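Local coordinates for protein aminotransferase class-III (Sphaerobacter thermophilus DSM 20745, PDB 6K8H) that is a member of the class-III aminotransferase family, also called an omega-transaminase, with the fold of PLP-dependent aminotransferases, at residues 142-147 against 248-253. Numbering follows the deposited sequence.
Sequences TGRPRI and YGIVLI
Over one face of the Arg144 guanidinium lies Gly249 O, while its edge meets Tyr248 O and, beside NH1, the CG1 methylene of Ile250. The contact joins two helix-to-strand connections in the large sheet of the aminotransferase fold. Helix 127-142 turns through Gly143 and Arg144 into strand 146-150; Gly249, the first residue to leave the helical conformation after helix 235-248, has positive phi and forms a Schellman motif before strand 251-255. Strand 216-221 runs between these two parallel strands, so the loops meet at its end. The straight side chain of Arg144 spans the gap, and both terminal nitrogens point at a single oxygen: NH2 donates to Tyr248 O at 2.9 Å and NH1 to the same Tyr248 O at 3.0 Å. Neither bond is straight, with N-H...O angles of 147° and 144°, as expected when two donors share an acceptor. That oxygen lies almost in the guanidinium plane, and NH1 also reaches Leu216 O on the middle strand, which should limit rotation of the group. Arginine suits the place because a long arm with several N-H groups can tie a carbonyl at a helix C-terminus, where its positive charge is probably favourable, to one starting the adjacent strand. Gly249, lacking a side chain, lets NH2 approach the backbone and accepts positive phi readily. Threonine suits position 142 by combining hydroxyl and methyl: OG1, between backbone N and carbonyl carbon (chi1 71°), accepts from Arg144 N in an ST turn and donates to Ala138 O, while Thr142 CG2 sits 3.7 Å from Val251 CG2 and 3.6 Å from Gly249 O.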
loop_
_atom_site.group_PDB
_atom_site.type_symbol
_atom_site.label_atom_id
_atom_site.label_comp_id
_atom_site.label_asym_id
_atom_site.label_seq_id
_atom_site.Cartn_x
_atom_site.Cartn_y
_atom_site.Cartn_z
ATOM N N THR B 142 -14.782 -4.353 17.958
ATOM C CA THR B 142 -15.726 -3.670 18.828
ATOM C C THR B 142 -17.110 -3.548 18.219
ATOM O O THR B 142 -18.078 -3.369 18.960
ATOM C CB THR B 142 -15.227 -2.261 19.165
ATOM O OG1 THR B 142 -15.324 -1.441 17.994
ATOM C CG2 THR B 142 -13.777 -2.292 19.676
ATOM N N GLY B 143 -17.222 -3.607 16.891
ATOM C CA GLY B 143 -18.480 -3.400 16.200
ATOM C C GLY B 143 -18.876 -1.956 16.002
ATOM O O GLY B 143 -19.933 -1.699 15.407
ATOM N N ARG B 144 -18.030 -0.954 16.515
ATOM C CA ARG B 144 -18.386 0.456 16.549
ATOM C C ARG B 144 -17.850 1.179 15.313
ATOM O O ARG B 144 -16.834 0.779 14.739
ATOM C CB ARG B 144 -17.841 1.108 17.827
ATOM C CG ARG B 144 -18.277 0.382 19.129
ATOM C CD ARG B 144 -17.616 1.001 20.363
ATOM N NE ARG B 144 -17.838 0.229 21.593
ATOM C CZ ARG B 144 -17.167 0.432 22.726
ATOM N NH1 ARG B 144 -16.240 1.385 22.779
ATOM N NH2 ARG B 144 -17.420 -0.303 23.811
ATOM N N PRO B 145 -18.508 2.230 14.868
ATOM C CA PRO B 145 -18.150 2.816 13.567
ATOM C C PRO B 145 -17.092 3.914 13.603
ATOM O O PRO B 145 -16.331 4.056 12.636
ATOM C CB PRO B 145 -19.492 3.360 13.066
ATOM C CG PRO B 145 -20.235 3.721 14.323
ATOM C CD PRO B 145 -19.812 2.705 15.364
ATOM N N ARG B 146 -17.024 4.700 14.678
ATOM C CA ARG B 146 -16.188 5.894 14.676
ATOM C C ARG B 146 -14.793 5.624 15.237
ATOM O O ARG B 146 -14.555 4.666 15.972
ATOM C CB ARG B 146 -16.838 7.019 15.482
ATOM C CG ARG B 146 -18.157 7.475 14.912
ATOM C CD ARG B 146 -18.737 8.622 15.695
ATOM N NE ARG B 146 -19.846 9.211 14.955
ATOM C CZ ARG B 146 -20.521 10.289 15.340
ATOM N NH1 ARG B 146 -20.202 10.900 16.474
ATOM N NH2 ARG B 146 -21.521 10.748 14.591
ATOM N N ILE B 147 -13.867 6.525 14.906
ATOM C CA ILE B 147 -12.530 6.503 15.477
ATOM C C ILE B 147 -12.185 7.905 15.956
ATOM O O ILE B 147 -12.774 8.899 15.531
ATOM C CB ILE B 147 -11.462 6.015 14.473
ATOM C CG1 ILE B 147 -11.177 7.120 13.451
ATOM C CG2 ILE B 147 -11.914 4.712 13.804
ATOM C CD1 ILE B 147 -9.965 6.881 12.585
ATOM N N TYR B 248 -13.581 1.759 28.606
ATOM C CA TYR B 248 -14.718 1.899 27.655
ATOM C C TYR B 248 -14.721 0.876 26.513
ATOM O O TYR B 248 -15.579 1.005 25.643
ATOM C CB TYR B 248 -14.765 3.336 27.135
ATOM C CG TYR B 248 -15.057 4.353 28.206
ATOM C CD1 TYR B 248 -15.697 3.985 29.376
ATOM C CD2 TYR B 248 -14.722 5.683 28.043
ATOM C CE1 TYR B 248 -15.981 4.908 30.366
ATOM C CE2 TYR B 248 -14.995 6.621 29.022
ATOM C CZ TYR B 248 -15.633 6.233 30.184
ATOM O OH TYR B 248 -15.908 7.149 31.153
ATOM N N GLY B 249 -13.820 -0.099 26.522
ATOM C CA GLY B 249 -13.767 -1.061 25.439
ATOM C C GLY B 249 -13.324 -0.479 24.116
ATOM O O GLY B 249 -13.688 -1.007 23.054
ATOM N N ILE B 250 -12.539 0.594 24.155
ATOM C CA ILE B 250 -12.030 1.270 22.965
ATOM C C ILE B 250 -10.622 0.768 22.676
ATOM O O ILE B 250 -9.771 0.721 23.577
ATOM C CB ILE B 250 -12.033 2.796 23.152
ATOM C CG1 ILE B 250 -13.452 3.308 23.350
ATOM C CG2 ILE B 250 -11.384 3.489 21.954
ATOM C CD1 ILE B 250 -13.482 4.702 23.893
ATOM N N VAL B 251 -10.371 0.413 21.417
ATOM C CA VAL B 251 -9.075 -0.111 20.996
ATOM C C VAL B 251 -8.082 1.045 20.918
ATOM O O VAL B 251 -8.307 2.018 20.193
ATOM C CB VAL B 251 -9.197 -0.823 19.641
ATOM C CG1 VAL B 251 -7.831 -1.181 19.100
ATOM C CG2 VAL B 251 -10.104 -2.066 19.755
ATOM N N LEU B 252 -6.969 0.931 21.643
ATOM C CA LEU B 252 -5.901 1.926 21.574
ATOM C C LEU B 252 -4.876 1.476 20.533
ATOM O O LEU B 252 -4.240 0.419 20.683
ATOM C CB LEU B 252 -5.260 2.127 22.950
ATOM C CG LEU B 252 -4.087 3.118 23.084
ATOM C CD1 LEU B 252 -4.437 4.526 22.576
ATOM C CD2 LEU B 252 -3.624 3.181 24.539
ATOM N N ILE B 253 -4.733 2.267 19.467
ATOM C CA ILE B 253 -3.804 1.988 18.379
ATOM C C ILE B 253 -2.655 2.992 18.443
ATOM O O ILE B 253 -2.875 4.201 18.312
ATOM C CB ILE B 253 -4.489 2.072 17.006
ATOM C CG1 ILE B 253 -5.701 1.135 16.915
ATOM C CG2 ILE B 253 -3.488 1.749 15.905
ATOM C CD1 ILE B 253 -6.519 1.378 15.688
#